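Local coordinates for nitrate regulatory protein (Klebsiella oxytoca, PDB 4AKK) that binds the terminator site in the nasF operon leader RNA and, in response to nitrate or nitrite, brings about transcription antitermination, at residues A[75-80]-A[199-204]; A[205-210]-A[280-285]; A[261-266]-A[287-292]. All blocks are in the same frame, centred on the assembly; numbering follows the deposited sequence.

Interaction 1 (A[75-80]-A[199-204]); sequences CERGAS and AGQERA. With EDO (1,2-ethanediol), chain C.
Arg77 reaches across to Gly200 and Gln201, and in return Arg203 comes up to Gly78, so each helix lends an arginine to the glycine side of the other. The Arg77 NH2 atom lies 3.6 Å from Gly200 C, while its NH1 meets Gln201 CG at 3.8 Å and the backbone N of Gln201 sits over one face of the guanidinium. Arg203 answers with NH2 against Gly78 CA, also at 3.6 Å. Both side chains run straight and then bend at chi3 (52° in Arg77, 68° in Arg203), which turns the two guanidinium groups into the gap between helices 56-85 and 180-212. There they share one partner: O1 of a 1,2-ethanediol, probably from the crystallisation liquor, takes a hydrogen bond from Arg77 NE at 3.0 Å and one from Arg203 NH2 at 2.7 Å. The diol carbons are modelled too close to the protein, so their exact place is doubtful. Glu197 pairs with Arg77 through a salt bridge, and Thr287 holds Arg203 NH1. The two segments run nearly parallel (6°), their axes 10.4 Å apart. Two arginines turned on one buried spot, filled here by a solvent molecule, would be consistent with a small-anion pocket in this helical NIT domain.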
# COMPACT_ATOMS: atom_id res chain seq x y z
N CYS A 75 -24.57 8.93 -14.90
CA CYS A 75 -25.46 9.53 -15.90
C CYS A 75 -26.30 10.63 -15.26
O CYS A 75 -26.42 11.73 -15.80
CB CYS A 75 -26.37 8.47 -16.55
SG CYS A 75 -25.48 7.17 -17.49
N GLU A 76 -26.87 10.33 -14.10
CA GLU A 76 -27.66 11.33 -13.40
C GLU A 76 -26.80 12.54 -13.02
O GLU A 76 -27.23 13.68 -13.14
CB GLU A 76 -28.36 10.74 -12.16
CG GLU A 76 -29.39 11.68 -11.54
CD GLU A 76 -30.24 11.02 -10.47
OE1 GLU A 76 -30.05 9.82 -10.21
OE2 GLU A 76 -31.10 11.71 -9.88
N ARG A 77 -25.58 12.30 -12.55
CA ARG A 77 -24.71 13.41 -12.20
C ARG A 77 -24.53 14.36 -13.40
O ARG A 77 -24.71 15.56 -13.28
CB ARG A 77 -23.35 12.91 -11.68
CG ARG A 77 -22.38 14.04 -11.26
CD ARG A 77 -21.06 13.49 -10.72
NE ARG A 77 -20.45 12.52 -11.65
CZ ARG A 77 -19.48 11.67 -11.31
NH1 ARG A 77 -19.01 11.67 -10.06
NH2 ARG A 77 -18.99 10.82 -12.22
N GLY A 78 -24.18 13.79 -14.55
CA GLY A 78 -23.95 14.58 -15.74
C GLY A 78 -25.17 15.32 -16.25
O GLY A 78 -25.07 16.48 -16.66
N ALA A 79 -26.32 14.66 -16.23
CA ALA A 79 -27.56 15.32 -16.62
C ALA A 79 -27.89 16.50 -15.69
O ALA A 79 -28.18 17.60 -16.15
CB ALA A 79 -28.73 14.33 -16.66
N SER A 80 -27.84 16.26 -14.38
CA SER A 80 -28.08 17.31 -13.39
C SER A 80 -27.14 18.48 -13.63
O SER A 80 -27.52 19.63 -13.49
CB SER A 80 -27.92 16.77 -11.97
OG SER A 80 -28.74 15.63 -11.78
N ALA A 199 -12.75 9.83 -14.67
CA ALA A 199 -13.06 10.39 -15.99
C ALA A 199 -14.39 11.16 -15.93
O ALA A 199 -14.51 12.24 -16.49
CB ALA A 199 -13.11 9.29 -17.06
N GLY A 200 -15.37 10.58 -15.26
CA GLY A 200 -16.63 11.25 -15.00
C GLY A 200 -16.49 12.55 -14.21
O GLY A 200 -17.19 13.50 -14.50
N GLN A 201 -15.61 12.58 -13.22
CA GLN A 201 -15.34 13.83 -12.52
C GLN A 201 -14.62 14.85 -13.41
O GLN A 201 -14.89 16.04 -13.31
CB GLN A 201 -14.57 13.59 -11.21
CG GLN A 201 -15.39 12.79 -10.21
CD GLN A 201 -14.64 12.51 -8.93
OE1 GLN A 201 -13.66 13.19 -8.62
NE2 GLN A 201 -15.09 11.51 -8.18
N GLU A 202 -13.72 14.37 -14.26
CA GLU A 202 -13.14 15.22 -15.31
C GLU A 202 -14.22 15.89 -16.18
O GLU A 202 -14.13 17.08 -16.51
CB GLU A 202 -12.21 14.42 -16.22
CG GLU A 202 -11.56 15.23 -17.35
CD GLU A 202 -10.86 14.36 -18.39
OE1 GLU A 202 -10.61 13.17 -18.09
OE2 GLU A 202 -10.56 14.86 -19.50
N ARG A 203 -15.24 15.12 -16.57
CA ARG A 203 -16.30 15.68 -17.42
C ARG A 203 -16.99 16.83 -16.67
O ARG A 203 -17.10 17.94 -17.18
CB ARG A 203 -17.32 14.61 -17.83
CG ARG A 203 -18.56 15.20 -18.56
CD ARG A 203 -19.57 14.13 -18.98
NE ARG A 203 -20.23 13.51 -17.84
CZ ARG A 203 -21.14 12.53 -17.92
NH1 ARG A 203 -21.52 12.06 -19.11
NH2 ARG A 203 -21.67 12.03 -16.81
N ALA A 204 -17.40 16.56 -15.43
CA ALA A 204 -18.09 17.55 -14.60
C ALA A 204 -17.27 18.82 -14.35
O ALA A 204 -17.78 19.93 -14.46
CB ALA A 204 -18.52 16.93 -13.26
C1 EDO C . -19.98 14.06 -14.46
O1 EDO C . -21.17 13.27 -14.49
C2 EDO C . -19.94 15.04 -15.62
O2 EDO C . -20.95 16.06 -15.58

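Interaction 2 (A[205-210]-A[280-285]); sequences LGALGF and LRWFCA
Trp282 lies across Gly206, Ala207 and Phe210, and nearly everything in this contact passes through its indole. The aromatic part comes first. Phe210 and Trp282 cross at about a right angle, with Phe210 CE2 3.5 Å above the indole plane and toward its rim; the Phe210 ring and the five-membered ring of Trp282 are tilted by 51°, centroids 5.4 Å apart. Backbone packing follows on that same indole face, where Gly206 CA sits 3.2 Å above the plane. Having no side chain, Gly206 lets the ring settle directly onto the helix. An apolar contact joins Ala207 CB to Trp282 CD1 at 3.9 Å. On the polar side, Trp282 NE1 gives its hydrogen to the carbonyl of Arg203, one turn back along the first helix. With CG anti to the backbone N (chi1 168°), the indole is sent across to the glycine surface where that carbonyl lies. The two segments are antiparallel (167°), their axes 8.9 Å apart. Around this pair, Ala207 and Phe283 pack on helix 56-85, while helix 257-267 closes in on the aromatic side, with Leu262 against Trp282 and Ala266 against Phe210.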
# COMPACT_ATOMS: atom_id res chain seq x y z
N LEU A 205 -16.01 18.66 -14.01
CA LEU A 205 -15.18 19.83 -13.72
C LEU A 205 -14.95 20.66 -14.98
O LEU A 205 -15.04 21.88 -14.95
CB LEU A 205 -13.86 19.40 -13.09
CG LEU A 205 -14.01 18.76 -11.71
CD1 LEU A 205 -12.69 18.20 -11.22
CD2 LEU A 205 -14.61 19.72 -10.68
N GLY A 206 -14.64 19.99 -16.08
CA GLY A 206 -14.38 20.69 -17.33
C GLY A 206 -15.60 21.45 -17.82
O GLY A 206 -15.47 22.56 -18.32
N ALA A 207 -16.78 20.85 -17.65
CA ALA A 207 -18.03 21.45 -18.12
C ALA A 207 -18.35 22.71 -17.32
O ALA A 207 -18.77 23.71 -17.86
CB ALA A 207 -19.17 20.44 -18.02
N LEU A 208 -18.16 22.62 -16.02
CA LEU A 208 -18.28 23.77 -15.15
C LEU A 208 -17.40 24.92 -15.65
O LEU A 208 -17.86 26.03 -15.89
CB LEU A 208 -17.88 23.38 -13.73
CG LEU A 208 -17.78 24.52 -12.73
CD1 LEU A 208 -19.11 25.22 -12.60
CD2 LEU A 208 -17.29 24.00 -11.37
N GLY A 209 -16.11 24.64 -15.84
CA GLY A 209 -15.18 25.64 -16.30
C GLY A 209 -15.56 26.24 -17.64
O GLY A 209 -15.51 27.46 -17.82
N PHE A 210 -15.95 25.40 -18.60
CA PHE A 210 -16.31 25.89 -19.92
C PHE A 210 -17.65 26.61 -19.90
O PHE A 210 -17.88 27.52 -20.70
CB PHE A 210 -16.32 24.75 -20.95
CG PHE A 210 -14.94 24.24 -21.32
CD1 PHE A 210 -14.00 25.10 -21.90
CD2 PHE A 210 -14.59 22.92 -21.10
CE1 PHE A 210 -12.73 24.63 -22.24
CE2 PHE A 210 -13.33 22.45 -21.45
CZ PHE A 210 -12.40 23.31 -22.01
N LEU A 280 -20.83 22.20 -23.89
CA LEU A 280 -21.60 21.11 -24.50
C LEU A 280 -20.73 20.22 -25.36
O LEU A 280 -20.87 18.99 -25.33
CB LEU A 280 -22.76 21.68 -25.33
CG LEU A 280 -23.90 22.31 -24.53
CD1 LEU A 280 -24.97 22.86 -25.48
CD2 LEU A 280 -24.49 21.27 -23.58
N ARG A 281 -19.83 20.83 -26.12
CA ARG A 281 -18.92 20.08 -26.97
C ARG A 281 -18.07 19.16 -26.07
O ARG A 281 -17.88 17.98 -26.36
CB ARG A 281 -18.03 21.07 -27.74
CG ARG A 281 -17.38 20.52 -29.00
CD ARG A 281 -18.36 20.45 -30.16
NE ARG A 281 -18.93 21.76 -30.50
CZ ARG A 281 -19.72 21.99 -31.55
NH1 ARG A 281 -20.03 21.00 -32.37
NH2 ARG A 281 -20.20 23.21 -31.77
N TRP A 282 -17.59 19.73 -24.97
CA TRP A 282 -16.81 18.98 -23.99
C TRP A 282 -17.65 17.85 -23.41
O TRP A 282 -17.25 16.69 -23.43
CB TRP A 282 -16.38 19.94 -22.87
CG TRP A 282 -15.82 19.26 -21.64
CD1 TRP A 282 -16.49 18.97 -20.49
CD2 TRP A 282 -14.47 18.84 -21.44
NE1 TRP A 282 -15.64 18.38 -19.59
CE2 TRP A 282 -14.39 18.29 -20.15
CE3 TRP A 282 -13.32 18.87 -22.24
CZ2 TRP A 282 -13.21 17.77 -19.63
CZ3 TRP A 282 -12.14 18.36 -21.72
CH2 TRP A 282 -12.10 17.82 -20.43
N PHE A 283 -18.83 18.20 -22.92
CA PHE A 283 -19.70 17.23 -22.26
C PHE A 283 -20.00 16.04 -23.17
O PHE A 283 -19.90 14.87 -22.77
CB PHE A 283 -21.00 17.89 -21.80
CG PHE A 283 -21.91 16.96 -21.04
CD1 PHE A 283 -21.77 16.78 -19.67
CD2 PHE A 283 -22.91 16.26 -21.70
CE1 PHE A 283 -22.60 15.93 -18.97
CE2 PHE A 283 -23.75 15.39 -21.01
CZ PHE A 283 -23.59 15.23 -19.65
N CYS A 284 -20.36 16.34 -24.42
CA CYS A 284 -20.77 15.30 -25.36
C CYS A 284 -19.62 14.39 -25.72
O CYS A 284 -19.77 13.17 -25.71
CB CYS A 284 -21.40 15.92 -26.62
SG CYS A 284 -23.02 16.67 -26.27
N ALA A 285 -18.47 14.98 -26.03
CA ALA A 285 -17.28 14.18 -26.28
C ALA A 285 -16.98 13.27 -25.09
O ALA A 285 -16.67 12.09 -25.27
CB ALA A 285 -16.08 15.07 -26.60

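Interaction 3 (A[261-266]-A[287-292])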
# COMPACT_ATOMS: atom_id res chain seq x y z
N GLN A 261 -7.40 18.31 -26.94
CA GLN A 261 -7.29 19.73 -27.26
C GLN A 261 -8.00 20.60 -26.24
O GLN A 261 -7.50 21.66 -25.84
CB GLN A 261 -7.87 20.02 -28.64
CG GLN A 261 -7.16 19.32 -29.77
CD GLN A 261 -7.90 19.48 -31.10
OE1 GLN A 261 -9.13 19.49 -31.13
NE2 GLN A 261 -7.16 19.62 -32.19
N LEU A 262 -9.19 20.17 -25.84
CA LEU A 262 -9.96 20.92 -24.86
C LEU A 262 -9.27 20.90 -23.48
O LEU A 262 -9.36 21.87 -22.73
CB LEU A 262 -11.40 20.40 -24.78
CG LEU A 262 -12.24 20.71 -26.04
CD1 LEU A 262 -13.61 20.02 -26.02
CD2 LEU A 262 -12.41 22.21 -26.17
N ARG A 263 -8.58 19.82 -23.16
CA ARG A 263 -7.84 19.77 -21.90
C ARG A 263 -6.76 20.84 -21.91
O ARG A 263 -6.58 21.58 -20.94
CB ARG A 263 -7.21 18.39 -21.68
CG ARG A 263 -8.16 17.28 -21.26
CD ARG A 263 -7.39 15.96 -21.24
NE ARG A 263 -8.13 14.86 -20.64
CZ ARG A 263 -7.65 13.62 -20.56
NH1 ARG A 263 -6.45 13.33 -21.03
NH2 ARG A 263 -8.39 12.66 -20.00
N ARG A 264 -6.05 20.94 -23.03
CA ARG A 264 -4.98 21.91 -23.16
C ARG A 264 -5.50 23.34 -23.06
O ARG A 264 -4.87 24.20 -22.45
CB ARG A 264 -4.22 21.71 -24.47
CG ARG A 264 -3.13 22.74 -24.66
CD ARG A 264 -2.24 22.44 -25.85
NE ARG A 264 -1.54 23.65 -26.28
CZ ARG A 264 -0.61 24.27 -25.56
NH1 ARG A 264 -0.25 23.79 -24.37
NH2 ARG A 264 -0.03 25.37 -26.02
N VAL A 265 -6.67 23.58 -23.65
CA VAL A 265 -7.29 24.90 -23.54
C VAL A 265 -7.61 25.24 -22.08
O VAL A 265 -7.25 26.31 -21.58
CB VAL A 265 -8.59 25.00 -24.39
CG1 VAL A 265 -9.37 26.26 -24.04
CG2 VAL A 265 -8.27 24.97 -25.88
N ALA A 266 -8.30 24.33 -21.40
CA ALA A 266 -8.68 24.54 -20.01
C ALA A 266 -7.46 24.82 -19.12
O ALA A 266 -7.55 25.61 -18.18
CB ALA A 266 -9.46 23.34 -19.49
N THR A 287 -19.04 12.25 -22.72
CA THR A 287 -20.10 11.27 -22.54
C THR A 287 -19.94 10.07 -23.49
O THR A 287 -20.26 8.94 -23.13
CB THR A 287 -21.46 11.91 -22.74
OG1 THR A 287 -21.60 13.00 -21.82
CG2 THR A 287 -22.58 10.88 -22.51
N GLN A 288 -19.45 10.31 -24.71
CA GLN A 288 -19.21 9.21 -25.65
C GLN A 288 -18.05 8.36 -25.16
O GLN A 288 -18.06 7.12 -25.25
CB GLN A 288 -18.90 9.74 -27.05
CG GLN A 288 -18.43 8.63 -28.01
CD GLN A 288 -18.42 9.06 -29.47
OE1 GLN A 288 -19.27 8.65 -30.26
NE2 GLN A 288 -17.45 9.89 -29.84
N ARG A 289 -17.05 9.05 -24.63
CA ARG A 289 -15.90 8.40 -24.01
C ARG A 289 -16.32 7.48 -22.87
O ARG A 289 -15.85 6.37 -22.76
CB ARG A 289 -14.94 9.46 -23.51
CG ARG A 289 -13.68 8.92 -22.89
CD ARG A 289 -12.96 10.03 -22.16
NE ARG A 289 -11.77 9.57 -21.46
CZ ARG A 289 -11.22 10.23 -20.44
NH1 ARG A 289 -11.78 11.36 -20.01
NH2 ARG A 289 -10.12 9.76 -19.86
N LEU A 290 -17.21 7.96 -22.01
CA LEU A 290 -17.66 7.17 -20.87
C LEU A 290 -18.54 5.98 -21.29
O LEU A 290 -18.48 4.91 -20.68
CB LEU A 290 -18.40 8.05 -19.86
CG LEU A 290 -17.51 9.06 -19.11
CD1 LEU A 290 -18.34 10.22 -18.56
CD2 LEU A 290 -16.73 8.38 -17.99
N GLU A 291 -19.35 6.16 -22.33
CA GLU A 291 -20.12 5.03 -22.86
C GLU A 291 -19.21 3.96 -23.48
O GLU A 291 -19.48 2.76 -23.36
CB GLU A 291 -21.19 5.49 -23.85
CG GLU A 291 -22.42 6.10 -23.17
CD GLU A 291 -23.07 5.17 -22.14
OE1 GLU A 291 -23.33 3.98 -22.46
OE2 GLU A 291 -23.34 5.62 -21.02
N GLN A 292 -18.12 4.38 -24.10
CA GLN A 292 -17.13 3.40 -24.57
C GLN A 292 -16.51 2.64 -23.39
O GLN A 292 -16.36 1.42 -23.45
CB GLN A 292 -16.04 4.07 -25.41
CG GLN A 292 -16.54 4.62 -26.73
CD GLN A 292 -17.16 3.54 -27.61
OE1 GLN A 292 -18.38 3.50 -27.80
NE2 GLN A 292 -16.32 2.65 -28.12
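The CA atoms of Arg263 and Arg289 stand 14.1 Å apart, so the two helical segments meet only through the ends of these long side chains. Both arginines are extended from CG to NE, though they leave their helices differently: CG of Arg263 lies beside the backbone N (chi1 -76°), whereas CG of Arg289 is anti to it. The side chains cross at about a right angle, and the guanidinium planes are turned 76° against each other. Contact comes from a single nitrogen of the first: Arg263 NH2 is 3.4 Å from Arg289 NH2 and 3.6 Å from Arg289 NH1, with Arg289 NH2 near the plane of the Arg263 group, at its edge. These nitrogens are all donors and do not bond to one another; the two guanidinium groups are brought together by the carboxylate of Glu202, whose OE2 forms a salt bridge with Arg263 NE and whose OE1 forms one with Arg289 NH1. The two positive groups probably offset the buried negative charge. Gln230 takes a further hydrogen bond, from Arg289 NH2. Helix 257-267 and helix 277-312 thus converge on helix 180-212, with helix 217-240 alongside, where Ile227 packs against Arg263.

From the N terminus, interaction 1 is the first to close: 75-80 waits through 118 mostly helical residues until 199-204 returns beside it. Interaction 2 begins at the very next residue, on the same helix 180-212, and closes at 280-285. Interaction 3 opens within that span, at 261-266, and closes just beyond it at 287-292, so interactions 2 and 3 cross while interaction 1 stands in series with both. Helices 180-212 and 277-312 join the three: Arg203 of interaction 1 packs on Phe283 of interaction 2 and on Leu290 of interaction 3. Together they tie helices 56-85, 180-212, 257-267 and 277-312 into one part of the NIT region.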